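Local coordinates for hypothetical protein (Legionella pneumophila subsp. pneumophila, PDB 2IM9) that is of unknown function but belongs to an N-acetylmuramoyl-L-alanine amidase-like family of the papain-like peptidase clan, which suggests a role in cleaving peptidoglycan, at residues K152-S157 and I312-V317; F156-E161 and S239-G244; G244-I249 and L269-W274. All blocks are in the same frame, centred on the assembly; numbering follows the deposited sequence. Where two conformers were deposited one is given.

Contact 1 of 3, residues K152-S157 and I312-V317; sequences KDITFS and INIQVV
K152 and V316 face each other as an antiparallel hydrogen-bonded pair, K152 N giving to V316 O and V316 N to K152 O, both at 2.9 Å. One residue on, D153 and Q315 form the non-hydrogen-bonded pair, and I154 N still reaches I314 O (2.9 Å) as the chain leaves the strand. Here a side chain takes over from the backbone: T155 OG1 receives I314 N at 2.9 Å, almost straight at 176°. This is edge-strand pairing in the central antiparallel sheet of the chain, where 151-153 pairs with 311-317, ended by an Asx turn in which D153 OD1 accepts T155 N. D153 OD1 also accepts from T155 OG1, at 2.7 Å; with the bond from I314 N, this fixes the turn of the threonine. D153 OD2 receives N313 ND2 at 2.8 Å; the oxygen lies near the amide plane, although the carboxylate is turned 84° from it. N313 ND2 also gives to P220 O on strand 214-223. On the face that carries I314 and V316, I154 packs beyond the end of its own strand, with CG1 between its backbone N and carbonyl carbon (chi1 65°); CD1 meets V316 CG1 at 3.7 Å while CG1 lies across I314 CG2.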
ATOM      1  N   LYS A 152      11.398   6.828   1.657  1.00 16.57           N
ATOM      2  CA  LYS A 152      12.720   6.356   2.054  1.00 17.67           C
ATOM      3  C   LYS A 152      12.556   5.202   3.024  1.00 16.96           C
ATOM      4  O   LYS A 152      11.827   5.330   3.990  1.00 16.84           O
ATOM      5  CB  LYS A 152      13.476   7.481   2.764  1.00 18.06           C
ATOM      6  CG  LYS A 152      14.903   7.117   3.189  1.00 21.65           C
ATOM      7  CD  LYS A 152      15.663   8.352   3.700  1.00 21.15           C
ATOM      8  CE  LYS A 152      14.995   8.980   4.922  1.00 26.25           C
ATOM      9  NZ  LYS A 152      15.899   9.942   5.637  1.00 29.97           N
ATOM     10  N   ASP A 153      13.266   4.105   2.780  1.00 16.62           N
ATOM     11  CA  ASP A 153      13.235   2.941   3.666  1.00 16.88           C
ATOM     12  C   ASP A 153      14.177   3.251   4.825  1.00 17.22           C
ATOM     13  O   ASP A 153      15.386   3.482   4.615  1.00 17.75           O
ATOM     14  CB  ASP A 153      13.684   1.694   2.888  1.00 17.33           C
ATOM     15  CG  ASP A 153      13.490   0.389   3.661  1.00 18.26           C
ATOM     16  OD1 ASP A 153      13.716   0.386   4.893  1.00 19.96           O
ATOM     17  OD2 ASP A 153      13.151  -0.644   3.030  1.00 18.92           O
ATOM     18  N   ILE A 154      13.630   3.283   6.034  1.00 16.75           N
ATOM     19  CA  ILE A 154      14.433   3.545   7.229  1.00 17.28           C
ATOM     20  C   ILE A 154      14.552   2.344   8.174  1.00 16.90           C
ATOM     21  O   ILE A 154      15.030   2.487   9.305  1.00 17.31           O
ATOM     22  CB  ILE A 154      13.929   4.782   7.992  1.00 17.29           C
ATOM     23  CG1 ILE A 154      12.516   4.572   8.551  1.00 18.35           C
ATOM     24  CG2 ILE A 154      13.979   6.015   7.077  1.00 18.63           C
ATOM     25  CD1 ILE A 154      12.260   5.407   9.788  1.00 19.10           C
ATOM     26  N   THR A 155      14.155   1.162   7.697  1.00 16.21           N
ATOM     27  CA  THR A 155      14.152  -0.058   8.517  1.00 15.64           C
ATOM     28  C   THR A 155      15.469  -0.285   9.261  1.00 16.27           C
ATOM     29  O   THR A 155      15.469  -0.526  10.481  1.00 15.43           O
ATOM     30  CB  THR A 155      13.801  -1.289   7.657  1.00 16.28           C
ATOM     31  OG1 THR A 155      12.608  -1.000   6.897  1.00 16.13           O
ATOM     32  CG2 THR A 155      13.579  -2.525   8.527  1.00 15.49           C
ATOM     33  N   PHE A 156      16.588  -0.183   8.542  1.00 16.08           N
ATOM     34  CA  PHE A 156      17.896  -0.431   9.177  1.00 17.09           C
ATOM     35  C   PHE A 156      18.289   0.620  10.223  1.00 18.31           C
ATOM     36  O   PHE A 156      19.150   0.348  11.066  1.00 19.46           O
ATOM     37  CB  PHE A 156      19.018  -0.559   8.141  1.00 16.88           C
ATOM     38  CG  PHE A 156      19.226  -1.963   7.650  1.00 17.21           C
ATOM     39  CD1 PHE A 156      18.556  -2.428   6.524  1.00 19.88           C
ATOM     40  CD2 PHE A 156      20.112  -2.823   8.316  1.00 16.54           C
ATOM     41  CE1 PHE A 156      18.756  -3.739   6.070  1.00 20.43           C
ATOM     42  CE2 PHE A 156      20.319  -4.136   7.869  1.00 18.89           C
ATOM     43  CZ  PHE A 156      19.645  -4.591   6.746  1.00 18.52           C
ATOM     44  N   SER A 157      17.696   1.811  10.149  1.00 17.83           N
ATOM     45  CA  SER A 157      18.013   2.885  11.094  1.00 19.34           C
ATOM     46  C   SER A 157      17.376   2.667  12.471  1.00 19.10           C
ATOM     47  O   SER A 157      17.626   3.433  13.413  1.00 20.24           O
ATOM     48  CB  SER A 157      17.571   4.238  10.543  1.00 19.30           C
ATOM     49  OG  SER A 157      16.175   4.405  10.735  1.00 23.70           O
ATOM     50  N   ILE A 312       8.571  -6.540  10.172  1.00 12.85           N
ATOM     51  CA  ILE A 312       8.031  -5.331   9.527  1.00 13.06           C
ATOM     52  C   ILE A 312       9.082  -4.474   8.806  1.00 13.09           C
ATOM     53  O   ILE A 312      10.232  -4.429   9.208  1.00 13.20           O
ATOM     54  CB  ILE A 312       7.310  -4.431  10.557  1.00 13.35           C
ATOM     55  CG1 ILE A 312       8.253  -3.965  11.676  1.00 12.94           C
ATOM     56  CG2 ILE A 312       6.058  -5.146  11.084  1.00 15.70           C
ATOM     57  CD1 ILE A 312       7.593  -2.954  12.646  1.00 13.44           C
ATOM     58  N   ASN A 313       8.648  -3.781   7.759  1.00 13.35           N
ATOM     59  CA  ASN A 313       9.478  -2.812   7.034  1.00 13.29           C
ATOM     60  C   ASN A 313       8.901  -1.436   7.317  1.00 13.37           C
ATOM     61  O   ASN A 313       7.681  -1.290   7.432  1.00 12.89           O
ATOM     62  CB  ASN A 313       9.475  -3.151   5.526  1.00 13.40           C
ATOM     63  CG  ASN A 313      10.154  -2.090   4.667  1.00 15.41           C
ATOM     64  OD1 ASN A 313       9.566  -1.054   4.338  1.00 16.37           O
ATOM     65  ND2 ASN A 313      11.377  -2.361   4.268  1.00 14.54           N
ATOM     66  N   ILE A 314       9.784  -0.439   7.443  1.00 13.89           N
ATOM     67  CA  ILE A 314       9.354   0.925   7.782  0.50 14.35           C
ATOM     68  C   ILE A 314       9.892   1.912   6.751  1.00 15.02           C
ATOM     69  O   ILE A 314      11.092   1.951   6.477  1.00 14.56           O
ATOM     70  CB  ILE A 314       9.837   1.361   9.202  0.50 14.81           C
ATOM     71  CG1 ILE A 314       9.432   0.340  10.284  0.50 15.34           C
ATOM     72  CG2 ILE A 314       9.267   2.731   9.579  0.50 15.15           C
ATOM     73  CD1 ILE A 314      10.443  -0.762  10.519  0.50 17.14           C
ATOM     74  N   GLN A 315       8.982   2.719   6.196  1.00 13.97           N
ATOM     75  CA  GLN A 315       9.336   3.773   5.249  1.00 15.36           C
ATOM     76  C   GLN A 315       8.774   5.096   5.727  1.00 15.18           C
ATOM     77  O   GLN A 315       7.758   5.139   6.428  1.00 15.56           O
ATOM     78  CB  GLN A 315       8.742   3.463   3.891  1.00 15.25           C
ATOM     79  CG  GLN A 315       9.433   2.313   3.192  1.00 19.05           C
ATOM     80  CD  GLN A 315       8.822   2.068   1.857  1.00 21.24           C
ATOM     81  OE1 GLN A 315       7.694   1.558   1.765  1.00 23.43           O
ATOM     82  NE2 GLN A 315       9.538   2.449   0.799  1.00 21.74           N
ATOM     83  N   VAL A 316       9.443   6.186   5.368  1.00 16.46           N
ATOM     84  CA  VAL A 316       8.930   7.517   5.693  1.00 16.41           C
ATOM     85  C   VAL A 316       8.748   8.309   4.412  1.00 16.83           C
ATOM     86  O   VAL A 316       9.340   7.986   3.386  1.00 16.55           O
ATOM     87  CB  VAL A 316       9.836   8.302   6.654  1.00 16.72           C
ATOM     88  CG1 VAL A 316       9.930   7.597   8.011  1.00 18.17           C
ATOM     89  CG2 VAL A 316      11.226   8.485   6.050  1.00 15.91           C
ATOM     90  N   VAL A 317       7.882   9.311   4.474  1.00 17.02           N
ATOM     91  CA  VAL A 317       7.595  10.165   3.333  1.00 17.75           C
ATOM     92  C   VAL A 317       8.602  11.310   3.378  1.00 18.34           C
ATOM     93  O   VAL A 317       8.790  11.924   4.426  1.00 18.83           O
ATOM     94  CB  VAL A 317       6.158  10.717   3.405  1.00 17.31           C
ATOM     95  CG1 VAL A 317       5.909  11.804   2.329  1.00 18.51           C
ATOM     96  CG2 VAL A 317       5.152   9.587   3.289  1.00 18.54           C
TER

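Contact 2 of 3, residues F156-E161 and S239-G244; sequences FSIRNE and SQIPNG
Q240 contributes the largest share of the buried surface, and its amide works against the backbone of R159 from both ends. With CG beside the backbone N (chi1 -66°) and the chain extended beyond it, the group arrives alongside the loop 156-161. NE2 of Q240 gives to R159 O at 2.9 Å, nearly straight at 175° and in plane with both the amide and the accepting carbonyl. In return R159 N gives to Q240 OE1 over a longer 3.1 Å, meeting that oxygen well off its C=O direction and tilted from the plane. Two bonds in opposite senses fix the flip of the amide, which joins the N-H and C=O of one residue, as a partner residue does in an antiparallel hydrogen-bonded pair. NE2 has a further acceptor in H236 O, while a water donates both to Q240 OE1 (2.6 Å) and to S157 O, joining two acceptors that cannot bond directly.

I158 supplies the apolar half. The two side chains run alongside in opposing directions, with CB of Q240 4.0 Å from both CG1 and CG2 of I158. I158 CD1 looks onto I241 CG1 at a looser 4.2 Å, on the inner side where I314 and I222 of the sheet also meet the isoleucine. The polar grip sits toward the surface, the isoleucines beneath it.

The arrangement is a loop-to-loop contact at the sheet margin: a glutamine amide, pairing as a strand residue would, joins the segment between strands 151-153 and 168-175 to the one leading into strand 246-254.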
ATOM      1  N   PHE A 156      16.588  -0.183   8.542  1.00 16.08           N
ATOM      2  CA  PHE A 156      17.896  -0.431   9.177  1.00 17.09           C
ATOM      3  C   PHE A 156      18.289   0.620  10.223  1.00 18.31           C
ATOM      4  O   PHE A 156      19.150   0.348  11.066  1.00 19.46           O
ATOM      5  CB  PHE A 156      19.018  -0.559   8.141  1.00 16.88           C
ATOM      6  CG  PHE A 156      19.226  -1.963   7.650  1.00 17.21           C
ATOM      7  CD1 PHE A 156      18.556  -2.428   6.524  1.00 19.88           C
ATOM      8  CD2 PHE A 156      20.112  -2.823   8.316  1.00 16.54           C
ATOM      9  CE1 PHE A 156      18.756  -3.739   6.070  1.00 20.43           C
ATOM     10  CE2 PHE A 156      20.319  -4.136   7.869  1.00 18.89           C
ATOM     11  CZ  PHE A 156      19.645  -4.591   6.746  1.00 18.52           C
ATOM     12  N   SER A 157      17.696   1.811  10.149  1.00 17.83           N
ATOM     13  CA  SER A 157      18.013   2.885  11.094  1.00 19.34           C
ATOM     14  C   SER A 157      17.376   2.667  12.471  1.00 19.10           C
ATOM     15  O   SER A 157      17.626   3.433  13.413  1.00 20.24           O
ATOM     16  CB  SER A 157      17.571   4.238  10.543  1.00 19.30           C
ATOM     17  OG  SER A 157      16.175   4.405  10.735  1.00 23.70           O
ATOM     18  N   ILE A 158      16.547   1.641  12.589  1.00 18.49           N
ATOM     19  CA  ILE A 158      15.929   1.321  13.865  1.00 19.64           C
ATOM     20  C   ILE A 158      16.867   0.337  14.544  1.00 19.83           C
ATOM     21  O   ILE A 158      16.890  -0.844  14.212  1.00 19.80           O
ATOM     22  CB  ILE A 158      14.498   0.797  13.687  1.00 20.11           C
ATOM     23  CG1 ILE A 158      13.628   1.930  13.119  1.00 21.73           C
ATOM     24  CG2 ILE A 158      13.926   0.299  15.032  1.00 21.26           C
ATOM     25  CD1 ILE A 158      12.415   1.476  12.449  1.00 24.61           C
ATOM     26  N   ARG A 159      17.647   0.843  15.492  1.00 19.41           N
ATOM     27  CA  ARG A 159      18.794   0.104  16.016  1.00 19.98           C
ATOM     28  C   ARG A 159      18.616  -0.272  17.493  1.00 19.93           C
ATOM     29  O   ARG A 159      17.832   0.356  18.204  1.00 18.27           O
ATOM     30  CB  ARG A 159      20.060   0.942  15.804  1.00 20.61           C
ATOM     31  CG  ARG A 159      20.200   1.424  14.360  1.00 21.97           C
ATOM     32  CD  ARG A 159      21.590   2.003  14.057  1.00 22.25           C
ATOM     33  NE  ARG A 159      21.832   3.252  14.781  1.00 26.15           N
ATOM     34  CZ  ARG A 159      22.939   3.982  14.664  1.00 29.85           C
ATOM     35  NH1 ARG A 159      23.921   3.596  13.848  1.00 28.76           N
ATOM     36  NH2 ARG A 159      23.061   5.104  15.365  1.00 30.32           N
ATOM     37  N   ASN A 160      19.336  -1.298  17.950  1.00 19.93           N
ATOM     38  CA  ASN A 160      19.269  -1.676  19.356  1.00 20.35           C
ATOM     39  C   ASN A 160      20.032  -0.676  20.240  1.00 20.72           C
ATOM     40  O   ASN A 160      20.564   0.318  19.764  1.00 20.16           O
ATOM     41  CB  ASN A 160      19.809  -3.099  19.588  1.00 20.90           C
ATOM     42  CG  ASN A 160      21.288  -3.254  19.202  1.00 21.08           C
ATOM     43  OD1 ASN A 160      22.052  -2.275  19.079  1.00 21.61           O
ATOM     44  ND2 ASN A 160      21.693  -4.500  18.986  1.00 24.02           N
ATOM     45  N   GLU A 161      20.132  -0.983  21.524  1.00 22.57           N
ATOM     46  CA  GLU A 161      20.805  -0.084  22.472  1.00 23.77           C
ATOM     47  C   GLU A 161      22.313   0.030  22.290  1.00 25.10           C
ATOM     48  O   GLU A 161      22.932   0.931  22.856  1.00 24.78           O
ATOM     49  CB  GLU A 161      20.447  -0.468  23.901  1.00 24.74           C
ATOM     50  CG  GLU A 161      18.993  -0.165  24.242  1.00 25.10           C
ATOM     51  CD  GLU A 161      18.483  -1.017  25.385  1.00 30.13           C
ATOM     52  OE1 GLU A 161      18.715  -2.242  25.339  1.00 32.21           O
ATOM     53  OE2 GLU A 161      17.851  -0.482  26.328  1.00 29.48           O
ATOM     54  N   SER A 239       9.926   2.530  19.841  1.00 16.04           N
ATOM     55  CA  SER A 239       9.932   3.989  20.015  1.00 16.58           C
ATOM     56  C   SER A 239      10.578   4.750  18.849  1.00 16.86           C
ATOM     57  O   SER A 239      10.411   5.971  18.746  1.00 17.59           O
ATOM     58  CB  SER A 239      10.661   4.349  21.311  1.00 17.05           C
ATOM     59  OG  SER A 239      12.065   4.210  21.143  1.00 19.02           O
ATOM     60  N   GLN A 240      11.329   4.043  18.000  1.00 16.39           N
ATOM     61  CA  GLN A 240      12.015   4.675  16.871  1.00 16.18           C
ATOM     62  C   GLN A 240      11.183   4.718  15.590  1.00 16.45           C
ATOM     63  O   GLN A 240      11.612   5.285  14.582  1.00 17.03           O
ATOM     64  CB  GLN A 240      13.362   3.997  16.583  1.00 16.50           C
ATOM     65  CG  GLN A 240      14.379   4.162  17.699  1.00 15.86           C
ATOM     66  CD  GLN A 240      15.571   3.249  17.493  1.00 18.08           C
ATOM     67  OE1 GLN A 240      16.349   3.433  16.559  1.00 18.68           O
ATOM     68  NE2 GLN A 240      15.708   2.251  18.353  1.00 16.84           N
ATOM     69  N   ILE A 241      10.001   4.116  15.626  1.00 15.16           N
ATOM     70  CA  ILE A 241       9.117   4.146  14.466  1.00 15.25           C
ATOM     71  C   ILE A 241       8.457   5.532  14.478  1.00 15.72           C
ATOM     72  O   ILE A 241       7.781   5.879  15.450  1.00 16.17           O
ATOM     73  CB  ILE A 241       8.067   3.023  14.557  1.00 14.51           C
ATOM     74  CG1 ILE A 241       8.761   1.645  14.598  1.00 14.32           C
ATOM     75  CG2 ILE A 241       7.051   3.143  13.414  1.00 15.04           C
ATOM     76  CD1 ILE A 241       7.825   0.451  14.817  1.00 14.33           C
ATOM     77  N   PRO A 242       8.670   6.337  13.417  1.00 16.26           N
ATOM     78  CA  PRO A 242       8.180   7.725  13.390  1.00 16.36           C
ATOM     79  C   PRO A 242       6.681   7.818  13.155  1.00 16.47           C
ATOM     80  O   PRO A 242       6.120   7.008  12.440  1.00 15.53           O
ATOM     81  CB  PRO A 242       8.899   8.342  12.178  1.00 16.23           C
ATOM     82  CG  PRO A 242       9.855   7.347  11.684  1.00 17.32           C
ATOM     83  CD  PRO A 242       9.413   5.993  12.196  1.00 16.40           C
ATOM     84  N   ASN A 243       6.048   8.832  13.737  1.00 16.18           N
ATOM     85  CA  ASN A 243       4.665   9.137  13.409  1.00 16.77           C
ATOM     86  C   ASN A 243       4.512   9.356  11.902  1.00 16.56           C
ATOM     87  O   ASN A 243       5.322  10.065  11.283  1.00 17.14           O
ATOM     88  CB  ASN A 243       4.199  10.374  14.182  1.00 16.92           C
ATOM     89  CG  ASN A 243       2.701  10.587  14.089  1.00 18.25           C
ATOM     90  OD1 ASN A 243       1.915   9.682  14.364  1.00 18.20           O
ATOM     91  ND2 ASN A 243       2.297  11.796  13.701  1.00 19.90           N
ATOM     92  N   GLY A 244       3.485   8.732  11.322  1.00 16.19           N
ATOM     93  CA  GLY A 244       3.179   8.896   9.897  1.00 15.95           C
ATOM     94  C   GLY A 244       3.987   7.987   8.990  1.00 16.05           C
ATOM     95  O   GLY A 244       3.903   8.100   7.766  1.00 16.97           O
TER
HETATM   96  O   HOH W   1      16.529   5.482  15.036  1.00 29.46           O

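Contact 3 of 3, residues G244-I249 and L269-W274; sequences GAVIEI and LGFAIW
The ring of F271 presents an edge to the backbone of A245, whose carbonyl O lies near the ring plane, 3.7 Å from F271 CD1. V246 CG2 comes in obliquely to CE1 of the same ring at 3.9 Å. V102 and L103 of helix 95-107 also touch the F271 side chain.

F271 stands on the same side of the sheet as V246, E248 and L269. There E248 and L269 run side by side, with E248 CG 3.8 Å from L269 CB, and the carboxylate of E248 turns to N142, which gives to OE1. On the opposite side, I247 reaches over A272: CG1 lies beside the backbone N (chi1 -62°), and the extended tip brings CD1 to 3.4 Å from A272 CB, tight for two carbons. F281 and L279 of the next strand add to this apolar face.

Between the two layers runs the backbone pairing. I247 and G270 exchange hydrogen bonds, I247 N to G270 O at 2.8 Å. The return bond, G270 N to I247 O, is more bent, with 142° at the hydrogen. Farther back along the chain, A272 N gives to A245 O, and G244 N to A272 O at 2.8 Å.

Every touching residue is buried, and the axes of 246-249 and 269-274 are 134° apart, far from straight antiparallel. This is a twisted pair of antiparallel strands, 246-254 and 264-275, packed against helix 95-107, where L269 also touches C95 and D96 at its start, consistent with the papain-like core, in which a helix packs on an antiparallel sheet.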
ATOM      1  N   GLY A 244       3.485   8.732  11.322  1.00 16.19           N
ATOM      2  CA  GLY A 244       3.179   8.896   9.897  1.00 15.95           C
ATOM      3  C   GLY A 244       3.987   7.987   8.990  1.00 16.05           C
ATOM      4  O   GLY A 244       3.903   8.100   7.766  1.00 16.97           O
ATOM      5  N   ALA A 245       4.777   7.080   9.573  1.00 15.46           N
ATOM      6  CA  ALA A 245       5.546   6.146   8.740  1.00 15.14           C
ATOM      7  C   ALA A 245       4.596   5.127   8.082  1.00 15.12           C
ATOM      8  O   ALA A 245       3.459   4.927   8.539  1.00 15.81           O
ATOM      9  CB  ALA A 245       6.610   5.431   9.561  1.00 14.38           C
ATOM     10  N   VAL A 246       5.054   4.520   6.990  1.00 15.02           N
ATOM     11  CA  VAL A 246       4.337   3.429   6.350  1.00 14.63           C
ATOM     12  C   VAL A 246       4.940   2.130   6.861  1.00 14.47           C
ATOM     13  O   VAL A 246       6.172   1.948   6.780  1.00 14.65           O
ATOM     14  CB  VAL A 246       4.477   3.500   4.802  1.00 14.89           C
ATOM     15  CG1 VAL A 246       3.898   2.247   4.157  1.00 14.15           C
ATOM     16  CG2 VAL A 246       3.796   4.803   4.257  1.00 14.92           C
ATOM     17  N   ILE A 247       4.085   1.258   7.414  1.00 14.06           N
ATOM     18  CA  ILE A 247       4.515  -0.056   7.946  1.00 13.29           C
ATOM     19  C   ILE A 247       4.021  -1.161   7.027  1.00 13.19           C
ATOM     20  O   ILE A 247       2.817  -1.238   6.761  1.00 13.58           O
ATOM     21  CB  ILE A 247       3.905  -0.321   9.354  1.00 13.99           C
ATOM     22  CG1 ILE A 247       4.388   0.731  10.356  1.00 15.90           C
ATOM     23  CG2 ILE A 247       4.266  -1.718   9.838  1.00 14.42           C
ATOM     24  CD1 ILE A 247       3.570   0.698  11.641  1.00 22.73           C
ATOM     25  N   GLU A 248       4.946  -1.981   6.532  1.00 13.00           N
ATOM     26  CA  GLU A 248       4.611  -3.152   5.710  1.00 13.09           C
ATOM     27  C   GLU A 248       4.873  -4.450   6.461  1.00 13.02           C
ATOM     28  O   GLU A 248       5.889  -4.595   7.157  1.00 12.77           O
ATOM     29  CB  GLU A 248       5.398  -3.130   4.391  1.00 12.90           C
ATOM     30  CG  GLU A 248       5.028  -1.948   3.508  1.00 13.92           C
ATOM     31  CD  GLU A 248       5.982  -1.687   2.350  1.00 15.03           C
ATOM     32  OE1 GLU A 248       7.022  -2.371   2.244  1.00 14.71           O
ATOM     33  OE2 GLU A 248       5.655  -0.795   1.533  1.00 16.13           O
ATOM     34  N   ILE A 249       3.963  -5.405   6.295  1.00 12.76           N
ATOM     35  CA  ILE A 249       4.065  -6.669   7.004  1.00 13.47           C
ATOM     36  C   ILE A 249       4.778  -7.672   6.098  1.00 13.50           C
ATOM     37  O   ILE A 249       4.316  -7.909   4.982  1.00 14.06           O
ATOM     38  CB  ILE A 249       2.658  -7.198   7.413  1.00 14.39           C
ATOM     39  CG1 ILE A 249       1.893  -6.175   8.278  1.00 13.37           C
ATOM     40  CG2 ILE A 249       2.782  -8.579   8.073  1.00 14.46           C
ATOM     41  CD1 ILE A 249       2.648  -5.663   9.512  1.00 13.18           C
ATOM     42  N   LEU A 269      -0.211  -3.626   4.700  1.00 14.60           N
ATOM     43  CA  LEU A 269       0.438  -2.365   5.060  1.00 15.35           C
ATOM     44  C   LEU A 269      -0.525  -1.351   5.621  1.00 15.17           C
ATOM     45  O   LEU A 269      -1.743  -1.506   5.516  1.00 15.43           O
ATOM     46  CB  LEU A 269       1.256  -1.785   3.894  1.00 16.24           C
ATOM     47  CG  LEU A 269       0.507  -1.145   2.719  1.00 18.14           C
ATOM     48  CD1 LEU A 269       1.501  -0.354   1.880  1.00 17.46           C
ATOM     49  CD2 LEU A 269      -0.105  -2.204   1.872  1.00 21.91           C
ATOM     50  N   GLY A 270       0.031  -0.301   6.211  1.00 14.97           N
ATOM     51  CA  GLY A 270      -0.776   0.739   6.864  1.00 14.20           C
ATOM     52  C   GLY A 270       0.172   1.783   7.421  1.00 14.31           C
ATOM     53  O   GLY A 270       1.369   1.779   7.087  1.00 14.44           O
ATOM     54  N   PHE A 271      -0.345   2.659   8.282  1.00 13.94           N
ATOM     55  CA  PHE A 271       0.447   3.743   8.852  1.00 13.77           C
ATOM     56  C   PHE A 271       0.726   3.537  10.332  1.00 14.11           C
ATOM     57  O   PHE A 271      -0.094   2.935  11.048  1.00 14.71           O
ATOM     58  CB  PHE A 271      -0.290   5.081   8.713  1.00 13.91           C
ATOM     59  CG  PHE A 271      -0.492   5.523   7.291  1.00 14.51           C
ATOM     60  CD1 PHE A 271       0.560   6.051   6.557  1.00 14.86           C
ATOM     61  CD2 PHE A 271      -1.741   5.406   6.686  1.00 15.02           C
ATOM     62  CE1 PHE A 271       0.377   6.465   5.233  1.00 14.44           C
ATOM     63  CE2 PHE A 271      -1.938   5.818   5.364  1.00 15.22           C
ATOM     64  CZ  PHE A 271      -0.874   6.352   4.634  1.00 15.60           C
ATOM     65  N   ALA A 272       1.892   4.007  10.755  1.00 13.60           N
ATOM     66  CA  ALA A 272       2.249   4.100  12.170  1.00 13.92           C
ATOM     67  C   ALA A 272       1.737   5.432  12.667  1.00 14.94           C
ATOM     68  O   ALA A 272       2.139   6.471  12.154  1.00 14.95           O
ATOM     69  CB  ALA A 272       3.780   4.034  12.349  1.00 14.48           C
ATOM     70  N   ILE A 273       0.872   5.416  13.677  1.00 14.78           N
ATOM     71  CA  ILE A 273       0.337   6.669  14.212  1.00 15.52           C
ATOM     72  C   ILE A 273       0.487   6.672  15.738  1.00 15.20           C
ATOM     73  O   ILE A 273      -0.039   5.783  16.396  1.00 14.44           O
ATOM     74  CB  ILE A 273      -1.170   6.860  13.847  1.00 15.81           C
ATOM     75  CG1 ILE A 273      -1.410   6.821  12.324  1.00 16.29           C
ATOM     76  CG2 ILE A 273      -1.721   8.172  14.476  1.00 18.05           C
ATOM     77  CD1 ILE A 273      -0.829   8.027  11.521  1.00 16.86           C
ATOM     78  N   TRP A 274       1.198   7.662  16.270  1.00 16.14           N
ATOM     79  CA  TRP A 274       1.363   7.816  17.724  1.00 16.39           C
ATOM     80  C   TRP A 274       0.194   8.637  18.286  1.00 17.31           C
ATOM     81  O   TRP A 274      -0.068   9.744  17.817  1.00 16.90           O
ATOM     82  CB  TRP A 274       2.660   8.529  18.043  1.00 17.41           C
ATOM     83  CG  TRP A 274       3.868   7.668  17.879  1.00 17.50           C
ATOM     84  CD1 TRP A 274       4.638   7.526  16.752  1.00 17.66           C
ATOM     85  CD2 TRP A 274       4.438   6.815  18.872  1.00 16.90           C
ATOM     86  NE1 TRP A 274       5.667   6.632  17.000  1.00 16.80           N
ATOM     87  CE2 TRP A 274       5.556   6.179  18.289  1.00 16.87           C
ATOM     88  CE3 TRP A 274       4.109   6.522  20.206  1.00 17.05           C
ATOM     89  CZ2 TRP A 274       6.361   5.280  19.001  1.00 17.29           C
ATOM     90  CZ3 TRP A 274       4.903   5.625  20.907  1.00 17.36           C
ATOM     91  CH2 TRP A 274       6.009   5.009  20.304  1.00 17.75           C
TER

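How the contacts relate
Contact 3 is fully buried, whereas contacts 1 and 2 are partly exposed and lie farther from the chain's centre. Contacts 1 and 3 belong to one sheet: strand 311-317 of contact 1 lies next to strand 246-254 of contact 3, with Q315 O accepting a hydrogen bond from V246 N. Contact 2 shares F156 and S157 with contact 1 and G244 with contact 3, so its loops adjoin both. I158 packs on I314, and I241 O receives a hydrogen bond from W274 NE1. The chemistry follows place: backbone pairing with mostly apolar flanks, and one buried carboxylate, in the interior, side chains replacing backbone partners where the edge strand ends, and a water-assisted amide grip between loops.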